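Local atomic coordinates of homoaconitase large subunit (Methanocaldococcus jannaschii, PDB entry 4KP2), a protein that forms the large subunit of a [4Fe-4S] hydro-lyase that interconverts (R)-homocitrate, cis-homoaconitate and homoisocitrate in 2-oxosuberate biosynthesis. Residues K190-R202 / M291-V304. Sequence-based numbering, arbitrary orientation.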
loop_
_atom_site.group_PDB
_atom_site.type_symbol
_atom_site.label_atom_id
_atom_site.label_comp_id
_atom_site.label_asym_id
_atom_site.label_seq_id
_atom_site.Cartn_x
_atom_site.Cartn_y
_atom_site.Cartn_z
ATOM N N LYS A 190 21.397 -0.765 -13.625
ATOM C CA LYS A 190 20.373 0.042 -14.277
ATOM C C LYS A 190 21.031 1.104 -15.150
ATOM O O LYS A 190 20.580 1.367 -16.265
ATOM C CB LYS A 190 19.451 0.692 -13.242
ATOM C CG LYS A 190 18.509 1.744 -13.812
ATOM C CD LYS A 190 17.638 1.182 -14.930
ATOM C CE LYS A 190 16.592 0.217 -14.399
ATOM N NZ LYS A 190 15.612 0.903 -13.508
ATOM N N ASP A 191 22.103 1.704 -14.642
ATOM C CA ASP A 191 22.862 2.683 -15.410
ATOM C C ASP A 191 23.485 2.021 -16.633
ATOM O O ASP A 191 23.626 2.641 -17.686
ATOM C CB ASP A 191 23.956 3.317 -14.550
ATOM C CG ASP A 191 23.400 4.082 -13.367
ATOM O OD1 ASP A 191 22.949 5.232 -13.559
ATOM O OD2 ASP A 191 23.422 3.537 -12.242
ATOM N N ILE A 192 23.857 0.755 -16.482
ATOM C CA ILE A 192 24.476 0.001 -17.564
ATOM C C ILE A 192 23.464 -0.370 -18.642
ATOM O O ILE A 192 23.702 -0.147 -19.828
ATOM C CB ILE A 192 25.153 -1.273 -17.033
ATOM C CG1 ILE A 192 26.295 -0.905 -16.087
ATOM C CG2 ILE A 192 25.673 -2.119 -18.180
ATOM C CD1 ILE A 192 26.871 -2.080 -15.337
ATOM N N VAL A 193 22.331 -0.930 -18.226
ATOM C CA VAL A 193 21.309 -1.366 -19.172
ATOM C C VAL A 193 20.661 -0.176 -19.882
ATOM O O VAL A 193 20.195 -0.300 -21.015
ATOM C CB VAL A 193 20.236 -2.254 -18.497
ATOM C CG1 VAL A 193 19.350 -1.433 -17.572
ATOM C CG2 VAL A 193 19.403 -2.972 -19.548
ATOM N N LEU A 194 20.649 0.978 -19.221
ATOM C CA LEU A 194 20.152 2.198 -19.843
ATOM C C LEU A 194 21.114 2.668 -20.925
ATOM O O LEU A 194 20.703 3.278 -21.909
ATOM C CB LEU A 194 19.945 3.300 -18.803
ATOM C CG LEU A 194 18.646 3.258 -17.999
ATOM C CD1 LEU A 194 18.613 4.390 -16.985
ATOM C CD2 LEU A 194 17.445 3.332 -18.927
ATOM N N ARG A 195 22.397 2.383 -20.739
ATOM C CA ARG A 195 23.403 2.743 -21.730
ATOM C C ARG A 195 23.273 1.839 -22.950
ATOM O O ARG A 195 23.565 2.245 -24.076
ATOM C CB ARG A 195 24.807 2.625 -21.138
ATOM C CG ARG A 195 25.899 3.180 -22.033
ATOM C CD ARG A 195 25.737 4.680 -22.214
ATOM N NE ARG A 195 26.743 5.236 -23.113
ATOM C CZ ARG A 195 26.593 5.333 -24.429
ATOM N NH1 ARG A 195 25.475 4.908 -25.002
ATOM N NH2 ARG A 195 27.559 5.854 -25.171
ATOM N N VAL A 196 22.827 0.610 -22.714
ATOM C CA VAL A 196 22.648 -0.366 -23.782
ATOM C C VAL A 196 21.482 0.026 -24.684
ATOM O O VAL A 196 21.529 -0.172 -25.900
ATOM C CB VAL A 196 22.411 -1.779 -23.209
ATOM C CG1 VAL A 196 22.197 -2.787 -24.325
ATOM C CG2 VAL A 196 23.583 -2.196 -22.335
ATOM N N CYS A 197 20.443 0.602 -24.086
ATOM C CA CYS A 197 19.228 0.944 -24.818
ATOM C C CYS A 197 19.415 2.100 -25.802
ATOM O O CYS A 197 18.543 2.356 -26.632
ATOM C CB CYS A 197 18.085 1.257 -23.846
ATOM S SG CYS A 197 17.585 -0.119 -22.779
ATOM N N LYS A 198 20.545 2.797 -25.713
ATOM C CA LYS A 198 20.807 3.928 -26.600
ATOM C C LYS A 198 21.587 3.504 -27.830
ATOM O O LYS A 198 21.238 3.865 -28.953
ATOM C CB LYS A 198 21.580 5.027 -25.873
ATOM C CG LYS A 198 20.974 5.438 -24.561
ATOM C CD LYS A 198 19.477 5.668 -24.679
ATOM C CE LYS A 198 18.725 4.721 -23.756
ATOM N NZ LYS A 198 17.740 5.407 -22.876
ATOM N N GLU A 199 22.653 2.744 -27.603
ATOM C CA GLU A 199 23.484 2.244 -28.687
ATOM C C GLU A 199 22.651 1.367 -29.611
ATOM O O GLU A 199 22.891 1.310 -30.816
ATOM C CB GLU A 199 24.664 1.445 -28.131
ATOM C CG GLU A 199 26.014 1.844 -28.706
ATOM C CD GLU A 199 26.515 3.167 -28.158
ATOM O OE1 GLU A 199 25.987 3.619 -27.120
ATOM O OE2 GLU A 199 27.436 3.754 -28.764
ATOM N N ILE A 200 21.663 0.693 -29.033
ATOM C CA ILE A 200 20.786 -0.191 -29.788
ATOM C C ILE A 200 19.529 0.532 -30.262
ATOM O O ILE A 200 19.227 0.553 -31.455
ATOM C CB ILE A 200 20.379 -1.416 -28.952
ATOM C CG1 ILE A 200 21.616 -2.229 -28.567
ATOM C CG2 ILE A 200 19.389 -2.275 -29.718
ATOM C CD1 ILE A 200 21.301 -3.507 -27.824
ATOM N N GLY A 201 18.802 1.127 -29.322
ATOM C CA GLY A 201 17.569 1.824 -29.642
ATOM C C GLY A 201 16.355 1.089 -29.109
ATOM O O GLY A 201 16.448 -0.071 -28.718
ATOM N N ARG A 202 15.211 1.767 -29.098
ATOM C CA ARG A 202 13.979 1.174 -28.590
ATOM C C ARG A 202 13.384 0.174 -29.576
ATOM O O ARG A 202 12.447 -0.553 -29.246
ATOM C CB ARG A 202 12.950 2.257 -28.261
ATOM C CG ARG A 202 12.589 3.157 -29.433
ATOM C CD ARG A 202 11.440 4.089 -29.076
ATOM N NE ARG A 202 11.262 5.149 -30.063
ATOM C CZ ARG A 202 11.639 6.410 -29.880
ATOM N NH1 ARG A 202 11.443 7.310 -30.833
ATOM N NH2 ARG A 202 12.209 6.778 -28.742
ATOM N N MET A 291 32.150 6.406 -17.693
ATOM C CA MET A 291 30.758 6.691 -18.013
ATOM C C MET A 291 30.037 7.308 -16.822
ATOM O O MET A 291 30.206 6.866 -15.685
ATOM C CB MET A 291 30.042 5.412 -18.446
ATOM C CG MET A 291 28.589 5.614 -18.841
ATOM S SD MET A 291 27.704 4.058 -19.044
ATOM C CE MET A 291 27.758 3.419 -17.371
ATOM N N GLU A 292 29.231 8.331 -17.086
ATOM C CA GLU A 292 28.419 8.952 -16.047
ATOM C C GLU A 292 27.200 8.090 -15.750
ATOM O O GLU A 292 26.919 7.129 -16.466
ATOM C CB GLU A 292 27.965 10.348 -16.475
ATOM C CG GLU A 292 29.094 11.328 -16.738
ATOM C CD GLU A 292 28.590 12.739 -16.987
ATOM O OE1 GLU A 292 28.672 13.207 -18.143
ATOM O OE2 GLU A 292 28.112 13.378 -16.027
ATOM N N GLU A 293 26.478 8.438 -14.691
ATOM C CA GLU A 293 25.239 7.749 -14.355
ATOM C C GLU A 293 24.135 8.130 -15.336
ATOM O O GLU A 293 24.172 9.203 -15.939
ATOM C CB GLU A 293 24.831 8.046 -12.912
ATOM C CG GLU A 293 25.586 7.215 -11.886
ATOM C CD GLU A 293 25.812 7.956 -10.586
ATOM O OE1 GLU A 293 26.632 8.897 -10.578
ATOM O OE2 GLU A 293 25.171 7.599 -9.575
ATOM N N GLN A 294 23.151 7.251 -15.493
ATOM C CA GLN A 294 22.175 7.392 -16.568
ATOM C C GLN A 294 20.743 7.630 -16.083
ATOM O O GLN A 294 20.231 6.897 -15.237
ATOM C CB GLN A 294 22.223 6.161 -17.476
ATOM C CG GLN A 294 23.617 5.818 -17.987
ATOM C CD GLN A 294 24.201 6.893 -18.882
ATOM O OE1 GLN A 294 23.790 7.053 -20.033
ATOM N NE2 GLN A 294 25.167 7.638 -18.359
ATOM N N VAL A 295 20.108 8.664 -16.631
ATOM C CA VAL A 295 18.703 8.960 -16.365
ATOM C C VAL A 295 17.914 9.138 -17.666
ATOM O O VAL A 295 18.189 10.052 -18.445
ATOM C CB VAL A 295 18.547 10.235 -15.517
ATOM C CG1 VAL A 295 17.078 10.623 -15.406
ATOM C CG2 VAL A 295 19.162 10.037 -14.141
ATOM N N ALA A 296 16.932 8.270 -17.891
ATOM C CA ALA A 296 16.128 8.319 -19.110
ATOM C C ALA A 296 15.039 9.388 -19.044
ATOM O O ALA A 296 14.295 9.468 -18.067
ATOM C CB ALA A 296 15.517 6.957 -19.401
ATOM N N VAL A 297 14.948 10.198 -20.095
ATOM C CA VAL A 297 13.986 11.293 -20.149
ATOM C C VAL A 297 12.746 10.906 -20.963
ATOM O O VAL A 297 12.811 10.001 -21.798
ATOM C CB VAL A 297 14.630 12.570 -20.737
ATOM C CG1 VAL A 297 15.908 12.910 -19.984
ATOM C CG2 VAL A 297 14.908 12.400 -22.223
ATOM N N PRO A 298 11.609 11.580 -20.706
ATOM C CA PRO A 298 10.364 11.345 -21.449
ATOM C C PRO A 298 10.547 11.471 -22.961
ATOM O O PRO A 298 11.373 12.269 -23.404
ATOM C CB PRO A 298 9.451 12.466 -20.946
ATOM C CG PRO A 298 9.918 12.725 -19.571
ATOM C CD PRO A 298 11.405 12.521 -19.590
ATOM N N HIS A 299 9.788 10.701 -23.738
ATOM C CA HIS A 299 8.806 9.762 -23.200
ATOM C C HIS A 299 9.106 8.332 -23.634
ATOM O O HIS A 299 8.191 7.547 -23.878
ATOM C CB HIS A 299 7.395 10.143 -23.652
ATOM C CG HIS A 299 6.948 11.489 -23.176
ATOM N ND1 HIS A 299 6.263 11.671 -21.994
ATOM C CD2 HIS A 299 7.083 12.720 -23.726
ATOM C CE1 HIS A 299 5.998 12.956 -21.834
ATOM N NE2 HIS A 299 6.484 13.614 -22.871
ATOM N N HIS A 300 10.388 8.000 -23.737
ATOM C CA HIS A 300 10.790 6.671 -24.180
ATOM C C HIS A 300 12.040 6.195 -23.448
ATOM O O HIS A 300 12.894 7.002 -23.082
ATOM C CB HIS A 300 11.029 6.661 -25.691
ATOM C CG HIS A 300 9.820 7.019 -26.500
ATOM N ND1 HIS A 300 9.498 8.319 -26.819
ATOM C CD2 HIS A 300 8.855 6.244 -27.049
ATOM C CE1 HIS A 300 8.386 8.332 -27.535
ATOM N NE2 HIS A 300 7.976 7.086 -27.688
ATOM N N PRO A 301 12.148 4.872 -23.232
ATOM C CA PRO A 301 13.303 4.280 -22.549
ATOM C C PRO A 301 14.606 4.463 -23.323
ATOM O O PRO A 301 15.678 4.275 -22.747
ATOM C CB PRO A 301 12.945 2.791 -22.482
ATOM C CG PRO A 301 11.463 2.748 -22.593
ATOM C CD PRO A 301 11.107 3.870 -23.516
ATOM N N ASP A 302 14.522 4.816 -24.603
ATOM C CA ASP A 302 15.727 5.006 -25.406
ATOM C C ASP A 302 16.202 6.463 -25.429
ATOM O O ASP A 302 16.775 6.925 -26.417
ATOM C CB ASP A 302 15.552 4.454 -26.826
ATOM C CG ASP A 302 14.660 5.321 -27.688
ATOM O OD1 ASP A 302 13.720 5.938 -27.147
ATOM O OD2 ASP A 302 14.903 5.386 -28.914
ATOM N N ASN A 303 15.978 7.175 -24.328
ATOM C CA ASN A 303 16.383 8.574 -24.226
ATOM C C ASN A 303 17.058 8.942 -22.906
ATOM O O ASN A 303 16.443 9.581 -22.055
ATOM C CB ASN A 303 15.177 9.492 -24.438
ATOM C CG ASN A 303 14.749 9.576 -25.889
ATOM O OD1 ASN A 303 15.571 9.470 -26.798
ATOM N ND2 ASN A 303 13.455 9.776 -26.114
ATOM N N VAL A 304 18.317 8.553 -22.730
ATOM C CA VAL A 304 19.069 9.019 -21.567
ATOM C C VAL A 304 20.231 9.943 -21.919
ATOM O O VAL A 304 21.121 9.590 -22.693
ATOM C CB VAL A 304 19.593 7.871 -20.670
ATOM C CG1 VAL A 304 20.270 6.821 -21.482
ATOM C CG2 VAL A 304 20.585 8.413 -19.682
#
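M291 lies against R195. Its SD rests on the aliphatic part of the arginine, 3.6 Å from R195 CG, and the two side chains run past each other in opposite directions. The R195 guanidinium turns along its own helix to a salt bridge with E199. E293 sets its CB against D191 OD1, while its carboxylate goes to K425 and N438. At Q294 the backbone N donates to D191 OD1 at 2.8 Å, nearly straight at 173°; OD1 accepts on its anti lone pair. S188 holds D191 OD2. Replacing D191 with an alanine would probably leave the Q294 N-H without its mate and let the backbone there shift from the helix. Q294 lays CB on L194 CB, and its NE2 bonds back to E292 O. A296 CB meets L194 CD2 at 4.1 Å. H300 offers a ring face to the R202 guanidinium, offset toward the rim. P301 O receives K198 NZ, at a very short and doubtful modelled length. R202 NH2 and D302 OD1 form a salt bridge, again modelled too short; D302 OD2 lies over the guanidinium face opposite H300 CD2, and the carboxylate and guanidinium planes are 72° apart. V304 CG1, between backbone N and carbonyl carbon (chi1 48°), turns to K198 CG at 3.4 Å. The contact lays helix 189-200 across the antiparallel hairpin 294-296/304-306, away from the cysteines predicted to bind the cluster. Its chemistry is divided: a buried aspartate fixes the backbone at Q294, small apolar groups fill the middle, and lysine and arginine probably tie the hairpin loop to the helix C-terminal end.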